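YfhH hypothetical protein (Bacillus subtilis, PDB 1SF9) is of unknown function but forms a homodimer and may act as a transcriptional regulator. Local coordinates at residues Met25-Arg28 / Tyr29-Thr33; Tyr86-Glu89 / Asn90-Asp93. All blocks are in the same frame, centred on the assembly; numbering follows the deposited sequence. Where two conformers were deposited one is given.

Contact 1 of 2, residues Met25-Arg28 / Tyr29-Thr33; sequences MEKR and YSQMT
Met-25 lies across the aromatic ring of Tyr-29, one helical turn further on. With its CG anti to the backbone N (chi1 175°), the methionine places that methylene over the ring face in a CH-pi contact, 3.5 Å from Tyr-29 CE1. Its SD makes an oblique Met-aromatic approach, which is doubtful: Met-25 was modelled in two positions, and a platinum ion sits too near this one to share the site with it. The phenol continues inward between helices 34-53 and 57-74, its OH hydrogen-bonded to Glu-40.

Backbone bonds follow the last turn of helix 17-30. Tyr-29 N reaches Met-25 O at 2.8 Å and Ser-30 N reaches Glu-26 O at 2.9 Å, both four residues back; Gln-31 N bonds to Arg-28 O, three back, at 3.2 Å. Ser-30 OG donates to Lys-27 O at 2.7 Å. At this helix-to-helix junction Thr-33 is the N-cap of helix 34-53: its side chain caps a backbone N there, while Glu-36 bonds back to Thr-33 N.

The guanidinium of Arg-28 carries the methyl of Met-32 over the centre of one face, with CE 3.4 Å from CZ. Its NH1 reaches the edge of the Tyr-29 ring and makes a long, weak ion pair with Glu-40.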
ATOM      1  N   MET A  25     -12.360   1.117   3.042  0.80  9.70           N
ATOM      2  CA  MET A  25     -11.344   2.089   2.616  0.80 12.95           C
ATOM      3  C   MET A  25     -11.063   1.964   1.123  0.80 12.47           C
ATOM      4  O   MET A  25     -11.013   2.964   0.389  0.80 13.90           O
ATOM      5  CB  MET A  25     -10.035   1.876   3.398  0.80 13.01           C
ATOM      6  CG  MET A  25      -8.894   2.777   2.920  0.80 16.93           C
ATOM      7  SD  MET A  25      -7.356   2.447   3.750  0.80 17.62           S
ATOM      8  CE  MET A  25      -6.770   0.827   3.311  0.80 19.71           C
ATOM      9  N   GLU A  26     -10.894   0.729   0.668  1.00 12.41           N
ATOM     10  CA  GLU A  26     -10.616   0.483  -0.739  1.00 13.51           C
ATOM     11  C   GLU A  26     -11.808   0.927  -1.584  1.00 13.75           C
ATOM     12  O   GLU A  26     -11.630   1.535  -2.625  1.00 13.45           O
ATOM     13  CB  GLU A  26     -10.271  -0.989  -0.956  1.00 16.33           C
ATOM     14  CG  GLU A  26      -8.983  -1.361  -0.206  1.00 19.42           C
ATOM     15  CD  GLU A  26      -8.466  -2.763  -0.505  1.00 25.27           C
ATOM     16  OE1 GLU A  26      -7.403  -3.128   0.043  1.00 25.20           O
ATOM     17  OE2 GLU A  26      -9.110  -3.501  -1.283  1.00 27.20           O
ATOM     18  N   LYS A  27     -13.027   0.661  -1.117  1.00 12.43           N
ATOM     19  CA  LYS A  27     -14.204   1.065  -1.887  1.00 15.02           C
ATOM     20  C   LYS A  27     -14.228   2.586  -1.992  1.00 14.24           C
ATOM     21  O   LYS A  27     -14.496   3.157  -3.051  1.00 15.98           O
ATOM     22  CB  LYS A  27     -15.472   0.569  -1.180  1.00 16.03           C
ATOM     23  CG  LYS A  27     -16.787   0.870  -1.892  1.00 20.48           C
ATOM     24  CD  LYS A  27     -17.949   0.339  -1.060  1.00 21.74           C
ATOM     25  CE  LYS A  27     -19.303   0.641  -1.686  1.00 26.67           C
ATOM     26  NZ  LYS A  27     -19.455  -0.040  -3.003  1.00 31.38           N
ATOM     27  N   ARG A  28     -13.945   3.238  -0.880  1.00 14.12           N
ATOM     28  CA  ARG A  28     -13.945   4.691  -0.825  1.00 13.48           C
ATOM     29  C   ARG A  28     -12.875   5.290  -1.743  1.00 13.86           C
ATOM     30  O   ARG A  28     -13.166   6.164  -2.555  1.00 11.76           O
ATOM     31  CB  ARG A  28     -13.722   5.137   0.623  1.00 16.31           C
ATOM     32  CG  ARG A  28     -13.858   6.612   0.842  1.00 21.24           C
ATOM     33  CD  ARG A  28     -13.739   6.958   2.319  1.00 25.09           C
ATOM     34  NE  ARG A  28     -13.579   8.397   2.506  1.00 28.78           N
ATOM     35  CZ  ARG A  28     -12.488   8.963   3.012  1.00 29.51           C
ATOM     36  NH1 ARG A  28     -11.465   8.210   3.384  1.00 29.23           N
ATOM     37  NH2 ARG A  28     -12.421  10.283   3.142  1.00 31.26           N
ATOM     38  N   TYR A  29     -11.644   4.794  -1.627  0.80 10.78           N
ATOM     39  CA  TYR A  29     -10.548   5.313  -2.451  0.80 10.67           C
ATOM     40  C   TYR A  29     -10.756   5.061  -3.941  0.80 11.93           C
ATOM     41  O   TYR A  29     -10.363   5.873  -4.770  0.80 12.34           O
ATOM     42  CB  TYR A  29      -9.199   4.681  -2.047  0.80  9.63           C
ATOM     43  CG  TYR A  29      -8.666   5.099  -0.696  0.80 11.01           C
ATOM     44  CD1 TYR A  29      -7.489   4.530  -0.188  0.80  8.15           C
ATOM     45  CD2 TYR A  29      -9.303   6.081   0.060  0.80  9.37           C
ATOM     46  CE1 TYR A  29      -6.964   4.938   1.038  0.80 11.34           C
ATOM     47  CE2 TYR A  29      -8.790   6.501   1.272  0.80 11.72           C
ATOM     48  CZ  TYR A  29      -7.617   5.921   1.758  0.80 10.66           C
ATOM     49  OH  TYR A  29      -7.100   6.329   2.954  0.80 14.06           O
ATOM     50  N   SER A  30     -11.364   3.930  -4.274  1.00 12.99           N
ATOM     51  CA  SER A  30     -11.585   3.560  -5.671  1.00 15.63           C
ATOM     52  C   SER A  30     -12.512   4.529  -6.392  1.00 17.29           C
ATOM     53  O   SER A  30     -12.521   4.580  -7.613  1.00 17.78           O
ATOM     54  CB  SER A  30     -12.166   2.151  -5.771  1.00 14.91           C
ATOM     55  OG  SER A  30     -13.523   2.100  -5.330  1.00 19.93           O
ATOM     56  N   GLN A  31     -13.279   5.293  -5.627  1.00 18.21           N
ATOM     57  CA  GLN A  31     -14.237   6.228  -6.210  1.00 20.23           C
ATOM     58  C   GLN A  31     -13.777   7.682  -6.136  1.00 20.05           C
ATOM     59  O   GLN A  31     -14.453   8.585  -6.639  1.00 21.23           O
ATOM     60  CB  GLN A  31     -15.583   6.063  -5.505  1.00 23.43           C
ATOM     61  CG  GLN A  31     -16.204   4.679  -5.709  1.00 28.56           C
ATOM     62  CD  GLN A  31     -17.415   4.445  -4.832  1.00 33.01           C
ATOM     63  OE1 GLN A  31     -17.304   4.322  -3.611  1.00 34.37           O
ATOM     64  NE2 GLN A  31     -18.587   4.388  -5.453  1.00 36.73           N
ATOM     65  N   MET A  32     -12.615   7.899  -5.528  0.80 17.40           N
ATOM     66  CA  MET A  32     -12.070   9.244  -5.398  0.80 16.86           C
ATOM     67  C   MET A  32     -11.348   9.748  -6.637  0.80 16.75           C
ATOM     68  O   MET A  32     -10.722   8.987  -7.389  0.80 16.84           O
ATOM     69  CB  MET A  32     -11.068   9.325  -4.238  0.80 15.05           C
ATOM     70  CG  MET A  32     -11.655   9.391  -2.853  0.80 14.58           C
ATOM     71  SD  MET A  32     -10.289   9.528  -1.670  0.80 13.64           S
ATOM     72  CE  MET A  32     -11.181   9.451  -0.086  0.80 17.28           C
ATOM     73  N   THR A  33     -11.439  11.054  -6.840  1.00 16.84           N
ATOM     74  CA  THR A  33     -10.724  11.712  -7.918  1.00 17.15           C
ATOM     75  C   THR A  33      -9.279  11.906  -7.435  1.00 16.21           C
ATOM     76  O   THR A  33      -9.007  11.807  -6.233  1.00 16.77           O
ATOM     77  CB  THR A  33     -11.306  13.107  -8.153  1.00 18.93           C
ATOM     78  OG1 THR A  33     -11.034  13.940  -7.008  1.00 18.68           O
ATOM     79  CG2 THR A  33     -12.806  13.015  -8.335  1.00 17.68           C
TER

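Contact 2 of 2, residues Tyr86-Glu89 / Asn90-Asp93; sequences YRVE and NTED
Val-88 and Thr-91 form the two ends of a type II beta turn, the bend of a beta hairpin that joins strand 85-88 to the antiparallel strand 94-101. Asn-90 takes the third position of the turn, where its backbone adopts a left-handed conformation. Its amide runs alongside the extended chain of Glu-89, with ND2 3.5 Å from CG of that glutamate and the amide and carboxylate planes 21° apart.

Next, Thr-91 closes the turn with two atoms at once. Its N donates to Val-88 O at 3.1 Å, and its OG1 donates to the same oxygen at 2.8 Å, both arriving from one face of the carbonyl plane. A chi1 of 78° sets the hydroxyl between the backbone N and the carbonyl carbon, where it can also accept from Asp-93 N at 3.1 Å, an ST turn; CG2 meanwhile lies 3.3 Å from Glu-89 O. With valine in place of the threonine, Val-88 O would probably keep one donor instead of two, and Asp-93 N would be left without its acceptor, so the loop would be less firmly fixed.

Past Glu-92, Asp-93 brings the chain back beside the first strand. Its carboxylate turns to a salt bridge with Arg-109, whereas its backbone faces the hairpin partner: Asp-93 O accepts from Val-88 N at 3.0 Å, and also receives a CA-H...O contact from Arg-87 CA at 3.6 Å.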
ATOM      1  N   TYR A  86      11.293  -5.049  -9.288  1.00  6.36           N
ATOM      2  CA  TYR A  86      11.383  -3.729  -8.664  1.00  5.77           C
ATOM      3  C   TYR A  86      11.987  -3.821  -7.293  1.00  8.68           C
ATOM      4  O   TYR A  86      12.025  -4.890  -6.679  1.00 10.33           O
ATOM      5  CB  TYR A  86       9.939  -3.156  -8.442  1.00  7.71           C
ATOM      6  CG  TYR A  86       9.179  -3.021  -9.758  1.00  8.14           C
ATOM      7  CD1 TYR A  86       8.644  -4.157 -10.373  1.00  7.50           C
ATOM      8  CD2 TYR A  86       9.020  -1.762 -10.346  1.00 10.88           C
ATOM      9  CE1 TYR A  86       7.953  -4.036 -11.581  1.00  9.93           C
ATOM     10  CE2 TYR A  86       8.329  -1.641 -11.556  1.00 10.67           C
ATOM     11  CZ  TYR A  86       7.796  -2.778 -12.174  1.00 13.09           C
ATOM     12  OH  TYR A  86       7.130  -2.662 -13.352  1.00 13.69           O
ATOM     13  N   ARG A  87      12.474  -2.687  -6.809  0.50  7.55           N
ATOM     14  CA  ARG A  87      13.001  -2.633  -5.465  0.50  7.72           C
ATOM     15  C   ARG A  87      11.792  -2.391  -4.576  0.50  7.77           C
ATOM     16  O   ARG A  87      10.881  -1.664  -4.965  0.50  9.68           O
ATOM     17  CB  ARG A  87      13.970  -1.459  -5.293  0.50 10.82           C
ATOM     18  CG  ARG A  87      14.114  -1.035  -3.826  0.50 14.78           C
ATOM     19  CD  ARG A  87      15.181   0.031  -3.619  0.50 19.76           C
ATOM     20  NE  ARG A  87      14.946   0.784  -2.387  0.50 23.07           N
ATOM     21  CZ  ARG A  87      14.200   1.882  -2.323  0.50 23.62           C
ATOM     22  NH1 ARG A  87      14.031   2.511  -1.167  0.50 22.80           N
ATOM     23  NH2 ARG A  87      13.635   2.363  -3.424  0.50 25.73           N
ATOM     24  N   VAL A  88      11.753  -3.020  -3.408  1.00  8.13           N
ATOM     25  CA  VAL A  88      10.639  -2.769  -2.488  1.00  8.28           C
ATOM     26  C   VAL A  88      11.106  -1.600  -1.629  1.00 12.03           C
ATOM     27  O   VAL A  88      12.146  -1.679  -0.986  1.00 12.08           O
ATOM     28  CB  VAL A  88      10.331  -3.987  -1.627  1.00  8.46           C
ATOM     29  CG1 VAL A  88       9.254  -3.664  -0.596  1.00  8.83           C
ATOM     30  CG2 VAL A  88       9.893  -5.129  -2.542  1.00  8.16           C
ATOM     31  N   GLU A  89      10.341  -0.512  -1.666  1.00 11.98           N
ATOM     32  CA  GLU A  89      10.673   0.712  -0.949  1.00 13.41           C
ATOM     33  C   GLU A  89      11.094   0.475   0.503  1.00 13.55           C
ATOM     34  O   GLU A  89      10.488  -0.325   1.215  1.00 12.85           O
ATOM     35  CB  GLU A  89       9.461   1.659  -1.003  1.00 16.70           C
ATOM     36  CG  GLU A  89       9.641   2.993  -0.290  1.00 23.88           C
ATOM     37  CD  GLU A  89       8.432   3.903  -0.452  1.00 29.88           C
ATOM     38  OE1 GLU A  89       7.356   3.420  -0.884  1.00 31.98           O
ATOM     39  OE2 GLU A  89       8.554   5.106  -0.138  1.00 33.75           O
ATOM     40  N   ASN A  90      12.139   1.190   0.916  1.00 17.36           N
ATOM     41  CA  ASN A  90      12.684   1.121   2.274  1.00 18.53           C
ATOM     42  C   ASN A  90      13.180  -0.255   2.731  1.00 21.00           C
ATOM     43  O   ASN A  90      13.252  -0.511   3.934  1.00 20.46           O
ATOM     44  CB  ASN A  90      11.664   1.632   3.297  1.00 19.45           C
ATOM     45  CG  ASN A  90      11.429   3.123   3.207  1.00 22.30           C
ATOM     46  OD1 ASN A  90      12.369   3.923   3.206  1.00 24.03           O
ATOM     47  ND2 ASN A  90      10.164   3.509   3.147  1.00 23.94           N
ATOM     48  N   THR A  91      13.484  -1.140   1.785  1.00 18.71           N
ATOM     49  CA  THR A  91      14.021  -2.453   2.108  1.00 17.57           C
ATOM     50  C   THR A  91      15.130  -2.704   1.092  1.00 19.04           C
ATOM     51  O   THR A  91      15.345  -1.895   0.181  1.00 17.48           O
ATOM     52  CB  THR A  91      12.986  -3.572   1.960  1.00 16.52           C
ATOM     53  OG1 THR A  91      12.836  -3.885   0.567  1.00 14.34           O
ATOM     54  CG2 THR A  91      11.636  -3.145   2.565  1.00 16.71           C
ATOM     55  N   GLU A  92      15.846  -3.814   1.251  1.00 21.74           N
ATOM     56  CA  GLU A  92      16.911  -4.154   0.310  1.00 23.80           C
ATOM     57  C   GLU A  92      16.441  -5.329  -0.548  1.00 20.68           C
ATOM     58  O   GLU A  92      17.243  -5.996  -1.209  1.00 19.95           O
ATOM     59  CB  GLU A  92      18.184  -4.556   1.053  1.00 28.89           C
ATOM     60  CG  GLU A  92      18.769  -3.447   1.903  1.00 36.16           C
ATOM     61  CD  GLU A  92      18.951  -3.880   3.330  1.00 40.31           C
ATOM     62  OE1 GLU A  92      19.772  -4.794   3.566  1.00 43.14           O
ATOM     63  OE2 GLU A  92      18.268  -3.314   4.213  1.00 44.50           O
ATOM     64  N   ASP A  93      15.138  -5.577  -0.524  1.00 15.54           N
ATOM     65  CA  ASP A  93      14.546  -6.680  -1.283  1.00 12.85           C
ATOM     66  C   ASP A  93      14.115  -6.270  -2.710  1.00  9.95           C
ATOM     67  O   ASP A  93      13.855  -5.091  -2.983  1.00 12.13           O
ATOM     68  CB  ASP A  93      13.293  -7.209  -0.559  1.00 12.95           C
ATOM     69  CG  ASP A  93      13.592  -7.866   0.783  1.00 21.34           C
ATOM     70  OD1 ASP A  93      12.610  -8.219   1.483  1.00 20.93           O
ATOM     71  OD2 ASP A  93      14.777  -8.039   1.148  1.00 19.64           O
TER

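The two contacts illustrate how one small chain ends different kinds of secondary structure with backbone bonds reinforced by local hydroxyl bonds. Contact 1 comes first in sequence, where helix 17-30 gives way to helix 34-53 in the helical part of the protein; contact 2 follows after helix 57-74, at the bend between neighbouring strands of the five-stranded antiparallel sheet. Their centres are 26 Å apart, on opposite sides of the chain's centre, and their nearest atoms stay about 15 Å from each other. They lie on different elements, one on helix 17-30, the other at the end of strand 85-88. Both nevertheless fall within one sequence family, DUF1811, which therefore spans helical and sheet portions alike.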